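Local coordinates for protein lactaldehyde dehydrogenase (Methanocaldococcus jannaschii, PDB 3PQA) that oxidises lactaldehyde to lactate with NAD, a step in making coenzyme F420, and prefers NAD to NADP, at residues A77-I82 and P170-E175; E96-T101 and F142-S147; I249-A254 and T379-M384; M280-E285 and D386-T391; E321-V326 and G344-A349. One frame throughout, in Å; residues are numbered along the deposited sequence.

Contact 1 (A77-I82 and P170-E175)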
# COMPACT_ATOMS: atom_id res chain seq x y z
N ALA B 77 -17.01 -27.36 18.94
CA ALA B 77 -15.78 -28.08 19.28
C ALA B 77 -16.04 -29.58 19.45
O ALA B 77 -15.23 -30.39 19.00
CB ALA B 77 -15.14 -27.51 20.54
N LYS B 78 -17.16 -29.94 20.08
CA LYS B 78 -17.53 -31.35 20.28
C LYS B 78 -17.79 -32.06 18.96
O LYS B 78 -17.40 -33.21 18.77
CB LYS B 78 -18.77 -31.50 21.19
CG LYS B 78 -18.62 -30.95 22.60
CD LYS B 78 -17.77 -31.83 23.48
CE LYS B 78 -18.11 -31.61 24.95
NZ LYS B 78 -17.10 -32.32 25.78
N ILE B 79 -18.46 -31.35 18.04
CA ILE B 79 -18.69 -31.89 16.71
C ILE B 79 -17.37 -32.19 16.00
O ILE B 79 -17.24 -33.24 15.37
CB ILE B 79 -19.60 -30.97 15.86
CG1 ILE B 79 -21.04 -31.01 16.39
CG2 ILE B 79 -19.58 -31.42 14.39
CD1 ILE B 79 -21.90 -29.80 15.98
N LEU B 80 -16.39 -31.29 16.11
CA LEU B 80 -15.07 -31.56 15.54
C LEU B 80 -14.44 -32.82 16.15
O LEU B 80 -13.85 -33.63 15.43
CB LEU B 80 -14.13 -30.35 15.71
CG LEU B 80 -14.52 -29.13 14.85
CD1 LEU B 80 -13.66 -27.92 15.25
CD2 LEU B 80 -14.34 -29.43 13.39
N ALA B 81 -14.57 -32.98 17.46
CA ALA B 81 -14.02 -34.14 18.15
C ALA B 81 -14.66 -35.43 17.64
O ALA B 81 -13.96 -36.39 17.30
CB ALA B 81 -14.19 -34.01 19.65
N ILE B 82 -15.98 -35.43 17.59
CA ILE B 82 -16.75 -36.62 17.23
C ILE B 82 -16.66 -36.96 15.74
O ILE B 82 -16.50 -38.13 15.38
CB ILE B 82 -18.24 -36.47 17.71
CG1 ILE B 82 -18.29 -36.48 19.24
CG2 ILE B 82 -19.14 -37.55 17.13
CD1 ILE B 82 -19.58 -35.91 19.83
N PRO B 170 -18.44 -33.61 7.58
CA PRO B 170 -19.35 -32.55 7.12
C PRO B 170 -20.19 -31.86 8.21
O PRO B 170 -20.75 -30.80 7.95
CB PRO B 170 -20.27 -33.31 6.16
CG PRO B 170 -20.37 -34.68 6.76
CD PRO B 170 -19.03 -34.95 7.43
N LEU B 171 -20.27 -32.45 9.40
CA LEU B 171 -21.29 -31.98 10.36
C LEU B 171 -21.09 -30.55 10.87
O LEU B 171 -22.06 -29.79 11.04
CB LEU B 171 -21.49 -32.97 11.52
CG LEU B 171 -21.89 -34.40 11.13
CD1 LEU B 171 -22.14 -35.22 12.38
CD2 LEU B 171 -23.12 -34.42 10.20
N VAL B 172 -19.84 -30.16 11.06
CA VAL B 172 -19.59 -28.80 11.51
C VAL B 172 -19.97 -27.81 10.40
O VAL B 172 -20.39 -26.70 10.71
CB VAL B 172 -18.16 -28.57 12.03
CG1 VAL B 172 -17.18 -28.32 10.89
CG2 VAL B 172 -18.14 -27.43 13.03
N CYS B 173 -19.84 -28.23 9.14
CA CYS B 173 -20.19 -27.39 7.98
C CYS B 173 -21.69 -27.22 7.84
O CYS B 173 -22.16 -26.15 7.43
CB CYS B 173 -19.60 -27.97 6.70
SG CYS B 173 -17.80 -27.92 6.73
N ILE B 174 -22.43 -28.27 8.18
CA ILE B 174 -23.89 -28.20 8.24
C ILE B 174 -24.30 -27.21 9.33
O ILE B 174 -25.20 -26.39 9.13
CB ILE B 174 -24.54 -29.60 8.43
CG1 ILE B 174 -24.38 -30.43 7.15
CG2 ILE B 174 -26.01 -29.48 8.80
CD1 ILE B 174 -24.55 -31.95 7.37
N GLU B 175 -23.60 -27.25 10.46
CA GLU B 175 -23.85 -26.30 11.54
C GLU B 175 -23.53 -24.86 11.15
O GLU B 175 -24.27 -23.94 11.48
CB GLU B 175 -23.11 -26.69 12.82
CG GLU B 175 -23.72 -27.92 13.55
CD GLU B 175 -25.24 -27.88 13.63
OE1 GLU B 175 -25.80 -26.95 14.25
OE2 GLU B 175 -25.88 -28.78 13.04
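L171 and E175, which both meet I79 across the contact, are tied to each other by a helical hydrogen bond of 3.0 Å from E175 N to L171 O. No polar bond joins the two segments themselves. The turn of helix 171-186 bounded by this pair runs nearly antiparallel to 77-82, the segment axes lying 9.6 Å apart at 155°, and I79 faces it with two branches. The CG2 branch, anti to the backbone N (CG1 is at chi1 -71°), comes in against the start of the helix: it rests 3.8 Å from L171 CB and 3.6 Å from V172 N. The CD1 branch, at roughly a right angle to it, touches E175 CG at 3.6 Å. A beta-branched isoleucine suits this place because its two arms can cover neighbouring turns at once. Beside it the end of L80 leans in, CD2 lying 3.9 Å from V172 CG1. L80 and V172 also both touch P143, so the seam continues inward. E175 contributes only its methylene part here; its OE2 forms a salt bridge with K178 on the same helix. The chemistry implies a contact held between the two segments by dispersion and exclusion of water, while one hydrogen bond, from L171 N to D83 OD2 just beyond I82, still ties the start of the second helix to helix 73-84.

Contact 2 (E96-T101 and F142-S147)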
# COMPACT_ATOMS: atom_id res chain seq x y z
N GLU B 96 -12.11 -21.05 17.84
CA GLU B 96 -11.66 -19.69 18.16
C GLU B 96 -11.06 -18.98 16.92
O GLU B 96 -11.36 -17.80 16.67
CB GLU B 96 -10.67 -19.72 19.33
CG GLU B 96 -10.39 -18.36 19.96
CD GLU B 96 -11.59 -17.76 20.70
OE1 GLU B 96 -12.43 -18.53 21.23
OE2 GLU B 96 -11.68 -16.51 20.78
N ARG B 97 -10.26 -19.71 16.13
CA ARG B 97 -9.72 -19.15 14.89
C ARG B 97 -10.83 -18.73 13.92
O ARG B 97 -10.75 -17.67 13.28
CB ARG B 97 -8.82 -20.14 14.17
CG ARG B 97 -7.84 -20.84 15.05
CD ARG B 97 -6.53 -20.17 15.06
NE ARG B 97 -5.71 -20.61 13.94
CZ ARG B 97 -4.40 -20.42 13.87
NH1 ARG B 97 -3.72 -20.82 12.81
NH2 ARG B 97 -3.75 -19.82 14.87
N SER B 98 -11.85 -19.59 13.77
CA SER B 98 -12.94 -19.31 12.84
C SER B 98 -13.70 -18.03 13.20
O SER B 98 -14.11 -17.30 12.29
CB SER B 98 -13.88 -20.53 12.71
OG SER B 98 -14.76 -20.64 13.82
N ILE B 99 -13.85 -17.76 14.50
CA ILE B 99 -14.47 -16.51 14.96
C ILE B 99 -13.63 -15.35 14.45
O ILE B 99 -14.17 -14.38 13.87
CB ILE B 99 -14.58 -16.45 16.51
CG1 ILE B 99 -15.47 -17.59 17.02
CG2 ILE B 99 -15.15 -15.13 16.96
CD1 ILE B 99 -15.28 -17.91 18.50
N GLY B 100 -12.32 -15.46 14.64
CA GLY B 100 -11.38 -14.43 14.18
C GLY B 100 -11.42 -14.19 12.67
O GLY B 100 -11.34 -13.05 12.21
N THR B 101 -11.55 -15.27 11.90
CA THR B 101 -11.59 -15.17 10.44
C THR B 101 -12.83 -14.40 9.96
O THR B 101 -12.72 -13.55 9.08
CB THR B 101 -11.53 -16.59 9.83
OG1 THR B 101 -10.28 -17.17 10.22
CG2 THR B 101 -11.63 -16.57 8.31
N PHE B 142 -9.61 -29.21 8.88
CA PHE B 142 -10.00 -28.00 9.61
C PHE B 142 -11.27 -27.50 8.91
O PHE B 142 -11.28 -26.41 8.32
CB PHE B 142 -8.87 -26.96 9.64
CG PHE B 142 -7.65 -27.42 10.41
CD1 PHE B 142 -7.39 -26.93 11.69
CD2 PHE B 142 -6.78 -28.38 9.86
CE1 PHE B 142 -6.26 -27.38 12.42
CE2 PHE B 142 -5.67 -28.85 10.58
CZ PHE B 142 -5.41 -28.35 11.86
N PRO B 143 -12.35 -28.30 8.98
CA PRO B 143 -13.55 -28.01 8.19
C PRO B 143 -14.25 -26.72 8.58
O PRO B 143 -14.97 -26.14 7.77
CB PRO B 143 -14.44 -29.24 8.46
CG PRO B 143 -14.03 -29.70 9.82
CD PRO B 143 -12.55 -29.45 9.89
N LEU B 144 -14.07 -26.27 9.82
CA LEU B 144 -14.73 -25.04 10.23
C LEU B 144 -13.89 -23.83 9.82
O LEU B 144 -14.36 -22.97 9.07
CB LEU B 144 -15.04 -25.03 11.73
CG LEU B 144 -15.69 -23.75 12.30
CD1 LEU B 144 -17.01 -23.45 11.62
CD2 LEU B 144 -15.86 -23.87 13.82
N ASN B 145 -12.65 -23.76 10.28
CA ASN B 145 -11.82 -22.59 9.92
C ASN B 145 -11.45 -22.52 8.43
O ASN B 145 -11.38 -21.43 7.87
CB ASN B 145 -10.59 -22.43 10.82
CG ASN B 145 -9.98 -21.01 10.74
OD1 ASN B 145 -10.70 -20.01 10.66
ND2 ASN B 145 -8.66 -20.94 10.75
N LEU B 146 -11.20 -23.66 7.78
CA LEU B 146 -10.87 -23.60 6.36
C LEU B 146 -12.09 -23.28 5.49
O LEU B 146 -11.93 -22.73 4.41
CB LEU B 146 -10.12 -24.85 5.88
CG LEU B 146 -8.71 -25.02 6.46
CD1 LEU B 146 -8.05 -26.30 5.94
CD2 LEU B 146 -7.82 -23.81 6.18
N SER B 147 -13.29 -23.62 5.97
CA SER B 147 -14.53 -23.08 5.38
C SER B 147 -14.63 -21.57 5.60
O SER B 147 -14.97 -20.83 4.67
CB SER B 147 -15.77 -23.80 5.92
OG SER B 147 -15.80 -25.16 5.47
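The polar part centres on N145, whose amide is laid against helix 88-111. Its OD1 lies 2.9 Å from T101 OG1, a hydroxyl that also sits 3.1 Å from R97 O in its own helix, so one proton has two acceptors within reach. At the amide's other end ND2 donates to D430 OD2, which settles which way round the group is turned. R97 comes closest at the root of its chain, CB resting 3.5 Å from N145 ND2, while the guanidinium passes obliquely by the amide on its way to R428 O.

The van der Waals part is built on S98. The helices come so close that S98 CA is 4.5 Å from N145 CA, and OD1 approaches S98 CA to 3.2 Å; a residue as small as serine suits such a spacing. Its OG, hydrogen-bonded to V95 O, lies 3.4 Å from L144 CD2. The leucine gets there because CG stands anti to the backbone N (chi1 177°).

The side chain of R97 is about 10 Å from that of C275, the probable catalytic cysteine, so this buried contact lies close to the catalytic centre. E94 OE2 accepts from the N atoms of L144 and N145, tying helix 88-111 to the start of helix 145-156, with helices 55-71 and 171-186 packed on S98 and L144.

Contact 3 (I249-A254 and T379-M384)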
# COMPACT_ATOMS: atom_id res chain seq x y z
N ILE B 249 14.37 -28.42 9.17
CA ILE B 249 15.83 -28.54 9.16
C ILE B 249 16.38 -28.11 10.50
O ILE B 249 16.04 -27.04 10.97
CB ILE B 249 16.42 -27.62 8.06
CG1 ILE B 249 16.01 -28.15 6.68
CG2 ILE B 249 17.96 -27.44 8.23
CD1 ILE B 249 16.14 -27.15 5.54
N VAL B 250 17.23 -28.94 11.10
CA VAL B 250 17.78 -28.61 12.41
C VAL B 250 19.29 -28.51 12.23
O VAL B 250 19.95 -29.54 12.03
CB VAL B 250 17.45 -29.69 13.46
CG1 VAL B 250 18.08 -29.36 14.84
CG2 VAL B 250 15.94 -29.87 13.60
N LEU B 251 19.82 -27.29 12.27
CA LEU B 251 21.27 -27.09 12.14
C LEU B 251 21.98 -27.37 13.46
O LEU B 251 21.35 -27.40 14.52
CB LEU B 251 21.59 -25.67 11.66
CG LEU B 251 21.04 -25.27 10.28
CD1 LEU B 251 21.69 -23.98 9.82
CD2 LEU B 251 21.29 -26.35 9.26
N LYS B 252 23.29 -27.58 13.41
CA LYS B 252 24.04 -27.99 14.61
C LYS B 252 24.06 -26.94 15.72
O LYS B 252 24.36 -27.27 16.86
CB LYS B 252 25.46 -28.42 14.24
CG LYS B 252 26.34 -27.29 13.71
CD LYS B 252 27.71 -27.85 13.28
CE LYS B 252 28.60 -26.75 12.72
NZ LYS B 252 28.11 -26.26 11.39
N ASP B 253 23.77 -25.68 15.39
CA ASP B 253 23.73 -24.63 16.40
C ASP B 253 22.33 -24.37 16.97
O ASP B 253 22.14 -23.42 17.74
CB ASP B 253 24.33 -23.33 15.86
CG ASP B 253 23.42 -22.65 14.86
OD1 ASP B 253 22.85 -23.35 13.99
OD2 ASP B 253 23.25 -21.42 14.98
N ALA B 254 21.34 -25.18 16.59
CA ALA B 254 19.96 -25.01 17.06
C ALA B 254 19.83 -25.20 18.57
O ALA B 254 20.56 -26.00 19.15
CB ALA B 254 19.04 -25.97 16.33
N THR B 379 22.34 -35.69 8.13
CA THR B 379 23.11 -35.26 6.98
C THR B 379 24.05 -34.11 7.32
O THR B 379 24.06 -33.63 8.44
CB THR B 379 22.18 -34.88 5.79
OG1 THR B 379 22.98 -34.65 4.63
CG2 THR B 379 21.38 -33.64 6.11
N ASN B 380 24.84 -33.67 6.34
CA ASN B 380 25.63 -32.47 6.53
C ASN B 380 24.90 -31.22 6.05
O ASN B 380 23.99 -31.29 5.22
CB ASN B 380 26.99 -32.61 5.86
CG ASN B 380 27.90 -33.54 6.62
OD1 ASN B 380 28.13 -33.37 7.82
ND2 ASN B 380 28.44 -34.54 5.92
N GLU B 381 25.31 -30.07 6.56
CA GLU B 381 24.59 -28.84 6.28
C GLU B 381 24.43 -28.57 4.78
O GLU B 381 23.34 -28.20 4.32
CB GLU B 381 25.30 -27.67 6.94
CG GLU B 381 24.52 -26.39 6.86
CD GLU B 381 25.14 -25.31 7.68
OE1 GLU B 381 25.43 -25.55 8.88
OE2 GLU B 381 25.32 -24.23 7.11
N GLU B 382 25.49 -28.81 4.01
CA GLU B 382 25.48 -28.45 2.59
C GLU B 382 24.58 -29.30 1.71
O GLU B 382 24.36 -28.96 0.55
CB GLU B 382 26.90 -28.38 2.02
CG GLU B 382 27.71 -27.19 2.55
CD GLU B 382 26.97 -25.85 2.45
OE1 GLU B 382 27.20 -24.99 3.34
OE2 GLU B 382 26.16 -25.66 1.51
N GLU B 383 24.05 -30.39 2.26
CA GLU B 383 23.13 -31.27 1.53
C GLU B 383 21.67 -30.88 1.76
O GLU B 383 20.77 -31.35 1.05
CB GLU B 383 23.29 -32.72 2.02
CG GLU B 383 24.69 -33.26 1.91
CD GLU B 383 25.20 -33.27 0.49
OE1 GLU B 383 26.39 -32.97 0.29
OE2 GLU B 383 24.41 -33.58 -0.43
N MET B 384 21.44 -30.06 2.78
CA MET B 384 20.10 -29.88 3.33
C MET B 384 19.14 -29.17 2.38
O MET B 384 17.98 -29.59 2.25
CB MET B 384 20.17 -29.18 4.69
CG MET B 384 20.68 -30.09 5.80
SD MET B 384 20.93 -29.22 7.35
CE MET B 384 21.38 -30.63 8.40
O HOH W 1 24.24 -27.78 10.68
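The apolar half of the contact gathers round the sulfur of M384. L251 CD2 approaches SD to 3.5 Å and I249 CG2 to 3.6 Å, the methionine crossing both residues at a slant. With its chain extended beyond CG, M384 carries the sulfur out to the strand, and a long, unbranched, polarisable side chain suits a slot between two branched neighbours. L251 CD2 also packs on the aliphatic part of E381, 4.0 Å from its CG.

These residues lie where strand 246-250 gives way to the type I turn L251-A254, and where the chain from strand 373-379 enters helix 384-388. That helix belongs to the beta-alpha-beta crossover joining the parallel strands 373-379 and 396-400 of the catalytic domain sheet, and F410 of helix 404-413 touches I249, L251 and M384 as well.

Charge is found at the outer end. E381, held out by a CG anti to its N (chi1 -172°), makes a long salt bridge to K252, with NZ 3.7 Å from OE1. K406 NZ is its stronger ionic partner, so the carboxylate is shared by two lysines. A water completes the link, donating to E381 OE1 at 3.1 Å and accepting from K252 N at 2.9 Å.

Contact 4 (M280-E285 and D386-T391)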
# COMPACT_ATOMS: atom_id res chain seq x y z
N MET B 280 9.32 -34.29 7.01
CA MET B 280 10.64 -34.90 7.25
C MET B 280 11.45 -33.97 8.13
O MET B 280 11.23 -32.75 8.11
CB MET B 280 11.37 -35.23 5.92
CG MET B 280 11.83 -34.03 5.04
SD MET B 280 12.65 -34.49 3.46
CE MET B 280 11.41 -33.96 2.25
N ILE B 281 12.36 -34.54 8.91
CA ILE B 281 13.28 -33.72 9.71
C ILE B 281 14.67 -34.03 9.18
O ILE B 281 15.05 -35.22 9.13
CB ILE B 281 13.20 -34.02 11.24
CG1 ILE B 281 11.79 -33.74 11.77
CG2 ILE B 281 14.26 -33.22 12.04
CD1 ILE B 281 11.57 -34.12 13.23
N LEU B 282 15.39 -32.99 8.76
CA LEU B 282 16.80 -33.08 8.42
C LEU B 282 17.60 -32.54 9.60
O LEU B 282 17.34 -31.44 10.07
CB LEU B 282 17.11 -32.31 7.13
CG LEU B 282 16.15 -32.52 5.96
CD1 LEU B 282 16.58 -31.69 4.75
CD2 LEU B 282 16.09 -33.99 5.59
N VAL B 283 18.54 -33.34 10.10
CA VAL B 283 19.30 -32.95 11.28
C VAL B 283 20.79 -33.13 11.04
O VAL B 283 21.21 -34.11 10.43
CB VAL B 283 18.80 -33.70 12.57
CG1 VAL B 283 18.94 -35.23 12.42
CG2 VAL B 283 19.52 -33.19 13.82
N ASP B 284 21.58 -32.16 11.47
CA ASP B 284 23.03 -32.25 11.32
C ASP B 284 23.57 -33.51 11.98
O ASP B 284 23.19 -33.82 13.11
CB ASP B 284 23.72 -31.03 11.92
CG ASP B 284 25.16 -30.92 11.46
OD1 ASP B 284 25.40 -30.24 10.45
OD2 ASP B 284 26.05 -31.55 12.09
N GLU B 285 24.45 -34.21 11.26
CA GLU B 285 25.11 -35.43 11.76
C GLU B 285 25.65 -35.27 13.17
O GLU B 285 25.55 -36.19 13.99
CB GLU B 285 26.29 -35.82 10.85
CG GLU B 285 25.86 -36.48 9.55
CD GLU B 285 27.03 -36.84 8.64
OE1 GLU B 285 28.20 -36.72 9.08
OE2 GLU B 285 26.78 -37.23 7.48
N ASP B 386 19.28 -28.97 -0.90
CA ASP B 386 18.97 -29.88 -2.01
C ASP B 386 17.96 -30.96 -1.60
O ASP B 386 17.01 -31.21 -2.34
CB ASP B 386 20.23 -30.51 -2.60
CG ASP B 386 21.06 -29.52 -3.44
OD1 ASP B 386 20.52 -28.49 -3.94
OD2 ASP B 386 22.26 -29.79 -3.62
N ILE B 387 18.13 -31.56 -0.42
CA ILE B 387 17.15 -32.56 0.04
C ILE B 387 15.77 -31.90 0.24
O ILE B 387 14.73 -32.42 -0.21
CB ILE B 387 17.57 -33.27 1.33
CG1 ILE B 387 18.82 -34.13 1.09
CG2 ILE B 387 16.43 -34.13 1.86
CD1 ILE B 387 19.56 -34.49 2.39
N ALA B 388 15.76 -30.77 0.93
CA ALA B 388 14.52 -30.03 1.19
C ALA B 388 13.76 -29.68 -0.09
O ALA B 388 12.52 -29.77 -0.12
CB ALA B 388 14.82 -28.76 2.02
N ASN B 389 14.49 -29.32 -1.15
CA ASN B 389 13.89 -28.87 -2.42
C ASN B 389 13.62 -29.99 -3.41
O ASN B 389 13.19 -29.74 -4.54
CB ASN B 389 14.80 -27.84 -3.09
CG ASN B 389 14.78 -26.49 -2.40
OD1 ASN B 389 13.84 -26.15 -1.67
ND2 ASN B 389 15.79 -25.69 -2.66
N SER B 390 13.88 -31.23 -3.00
CA SER B 390 13.87 -32.36 -3.93
C SER B 390 12.50 -32.97 -4.24
O SER B 390 12.41 -33.95 -5.00
CB SER B 390 14.84 -33.44 -3.43
OG SER B 390 14.33 -34.05 -2.26
N THR B 391 11.43 -32.41 -3.67
CA THR B 391 10.08 -32.95 -3.89
C THR B 391 9.35 -32.15 -4.95
O THR B 391 9.80 -31.09 -5.37
CB THR B 391 9.20 -32.99 -2.60
OG1 THR B 391 8.69 -31.67 -2.32
CG2 THR B 391 9.99 -33.51 -1.40
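L282 and I387 form the tight part of this contact. The isoleucine's CG2, anti to the backbone N, drops into the fork of the leucine, 3.7 Å from CD2 and 3.8 Å from CD1, and the two chains meet at a slant. A branched tip on the strand and a beta-branched residue on the helix fit each other as methyl against methyl.

Packing is looser along the rest. L282 CD1 lies 4.0 Å from A388 N and 4.4 Å from its CB, alanine letting the leucine come near the helix backbone, and M280 SD stays 4.1 Å from I387 CG2. M280 then turns at chi3 (111°), and CE meets T391 CG2 at 3.9 Å, tip to tip; with OG1 bonded to Y393 N, the threonine's rotation is held and CG2 is left facing the methionine. On the far side D386 points away and is exposed. At the helix end I387 O accepts from both S390 N and S390 OG, the latter at 2.6 Å, which pins the backbone beside the packed side chain.

T391 is about 9 Å, side chain to side chain, from S223 of the probable NAD site. Strand 278-284 lies between parallel strands 246-250 and 373-379; helix 384-388 covers one side of the sheet, and I281 and V283 pack on helix 288-300.

Contact 5 (E321-V326 and G344-A349)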
# COMPACT_ATOMS: atom_id res chain seq x y z
N GLU B 321 -9.35 -46.96 6.23
CA GLU B 321 -8.74 -47.05 4.89
C GLU B 321 -7.41 -46.30 4.83
O GLU B 321 -6.40 -46.84 4.36
CB GLU B 321 -9.69 -46.49 3.82
CG GLU B 321 -9.41 -47.01 2.40
CD GLU B 321 -9.96 -46.12 1.27
OE1 GLU B 321 -11.07 -45.56 1.38
OE2 GLU B 321 -9.26 -46.01 0.24
N HIS B 322 -7.41 -45.06 5.31
CA HIS B 322 -6.20 -44.27 5.29
C HIS B 322 -5.14 -44.87 6.21
O HIS B 322 -3.99 -44.99 5.84
CB HIS B 322 -6.48 -42.81 5.65
CG HIS B 322 -5.29 -41.94 5.50
ND1 HIS B 322 -4.61 -41.83 4.31
CD2 HIS B 322 -4.62 -41.18 6.39
CE1 HIS B 322 -3.57 -41.04 4.47
NE2 HIS B 322 -3.56 -40.63 5.72
N ALA B 323 -5.55 -45.25 7.41
CA ALA B 323 -4.65 -45.84 8.39
C ALA B 323 -3.96 -47.11 7.85
O ALA B 323 -2.77 -47.32 8.08
CB ALA B 323 -5.40 -46.15 9.67
N GLU B 324 -4.72 -47.92 7.11
CA GLU B 324 -4.20 -49.16 6.51
C GLU B 324 -3.17 -48.83 5.44
O GLU B 324 -2.13 -49.46 5.35
CB GLU B 324 -5.33 -50.01 5.93
CG GLU B 324 -6.27 -50.59 6.98
CD GLU B 324 -7.52 -51.26 6.40
OE1 GLU B 324 -7.96 -50.89 5.29
OE2 GLU B 324 -8.07 -52.16 7.08
N TRP B 325 -3.48 -47.82 4.63
CA TRP B 325 -2.54 -47.35 3.63
C TRP B 325 -1.25 -46.85 4.30
O TRP B 325 -0.16 -47.20 3.86
CB TRP B 325 -3.18 -46.26 2.77
CG TRP B 325 -2.24 -45.65 1.79
CD1 TRP B 325 -1.88 -46.16 0.57
CD2 TRP B 325 -1.52 -44.42 1.94
NE1 TRP B 325 -0.99 -45.31 -0.05
CE2 TRP B 325 -0.75 -44.24 0.77
CE3 TRP B 325 -1.46 -43.45 2.95
CZ2 TRP B 325 0.08 -43.12 0.58
CZ3 TRP B 325 -0.64 -42.33 2.76
CH2 TRP B 325 0.12 -42.18 1.58
N VAL B 326 -1.38 -46.07 5.37
CA VAL B 326 -0.21 -45.52 6.09
C VAL B 326 0.67 -46.66 6.62
O VAL B 326 1.89 -46.59 6.55
CB VAL B 326 -0.63 -44.58 7.24
CG1 VAL B 326 0.58 -44.18 8.09
CG2 VAL B 326 -1.29 -43.32 6.69
N GLY B 344 4.82 -47.31 14.90
CA GLY B 344 4.61 -48.21 13.77
C GLY B 344 3.48 -49.19 14.05
O GLY B 344 3.46 -50.29 13.51
N LYS B 345 2.53 -48.76 14.89
CA LYS B 345 1.41 -49.58 15.35
C LYS B 345 0.08 -48.86 15.12
O LYS B 345 0.01 -47.62 15.15
CB LYS B 345 1.59 -49.98 16.83
CG LYS B 345 2.32 -48.94 17.67
CD LYS B 345 2.87 -49.52 18.96
CE LYS B 345 2.18 -48.93 20.18
NZ LYS B 345 2.40 -49.73 21.40
N ARG B 346 -0.97 -49.66 14.91
CA ARG B 346 -2.29 -49.18 14.50
C ARG B 346 -3.35 -49.92 15.32
O ARG B 346 -3.20 -51.11 15.61
CB ARG B 346 -2.47 -49.49 13.01
CG ARG B 346 -3.70 -48.92 12.37
CD ARG B 346 -3.72 -49.12 10.85
NE ARG B 346 -3.85 -50.50 10.40
CZ ARG B 346 -4.98 -51.20 10.35
NH1 ARG B 346 -6.13 -50.68 10.77
NH2 ARG B 346 -4.96 -52.44 9.91
N ASP B 347 -4.40 -49.22 15.72
CA ASP B 347 -5.57 -49.84 16.33
C ASP B 347 -6.77 -49.29 15.59
O ASP B 347 -7.25 -48.20 15.91
CB ASP B 347 -5.65 -49.50 17.81
CG ASP B 347 -6.82 -50.17 18.50
OD1 ASP B 347 -7.61 -50.90 17.85
OD2 ASP B 347 -6.96 -49.95 19.73
N LYS B 348 -7.24 -50.03 14.59
CA LYS B 348 -8.21 -49.53 13.60
C LYS B 348 -7.65 -48.24 12.98
O LYS B 348 -6.57 -48.26 12.39
CB LYS B 348 -9.60 -49.34 14.21
CG LYS B 348 -10.23 -50.64 14.74
CD LYS B 348 -11.37 -50.34 15.70
CE LYS B 348 -10.82 -49.71 16.99
NZ LYS B 348 -11.90 -49.25 17.90
N ALA B 349 -8.34 -47.12 13.13
CA ALA B 349 -7.85 -45.86 12.56
C ALA B 349 -6.89 -45.10 13.49
O ALA B 349 -6.30 -44.09 13.09
CB ALA B 349 -9.01 -44.98 12.11
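Helix 320-335 passes alongside the turn after strand 346-347, and the backbones come nearest where A323 CA lies 5.3 Å from A349 CA. The side chain of A323 makes that approach possible: a single methyl fits between the turn and an arginine, with CB 3.6 Å from K348 O and equally far from R346 CD. R346 reaches across with CG anti to the backbone N (chi1 -173°) and then bends at chi3, which lays its guanidinium beside the helix. One face of this flat group is covered by E324 CG, 3.6 Å above the plane and over its centre.

The glutamate therefore covers the guanidinium with its methylene and not with its acid. E324 OE2 stays 4.2 Å from R346 NH2, well out of the guanidinium plane, and the two planes are 85° apart; what attraction there is comes from charge alone. At the edge, in the guanidinium plane, R346 NH1 donates to K348 O at 2.9 Å with an N-H...O angle of 158°; NE also forms a salt bridge with E327 of the helix. An arginine suits this place because it can join the turn to the helix while its apolar stem packs on alanine. The motif is a beta hairpin, strand 346-347 turning back antiparallel onto 350-357, with a helix packed against its turn, away from the catalytic and NAD sites.

Contacts 1 and 2 touch through P143 and share the helical layers of the coenzyme-binding domain, contact 2 nested within the loop closed by contact 1. The more central contact 2 buries an amide and hydroxyls, whereas partly buried contact 1 is apolar between its two segments. Contacts 3 and 4 lie on the other side of the chain's centre from contact 1, their centres about 8 Å apart, on neighbouring strands 246-250 and 278-284 of the catalytic sheet; both bury methionine, but contact 3 also carries ions and water at its outer end. Contact 5 reaches the same sheet, about 26 Å from contact 4 between centres, and relies on a more exposed arginine.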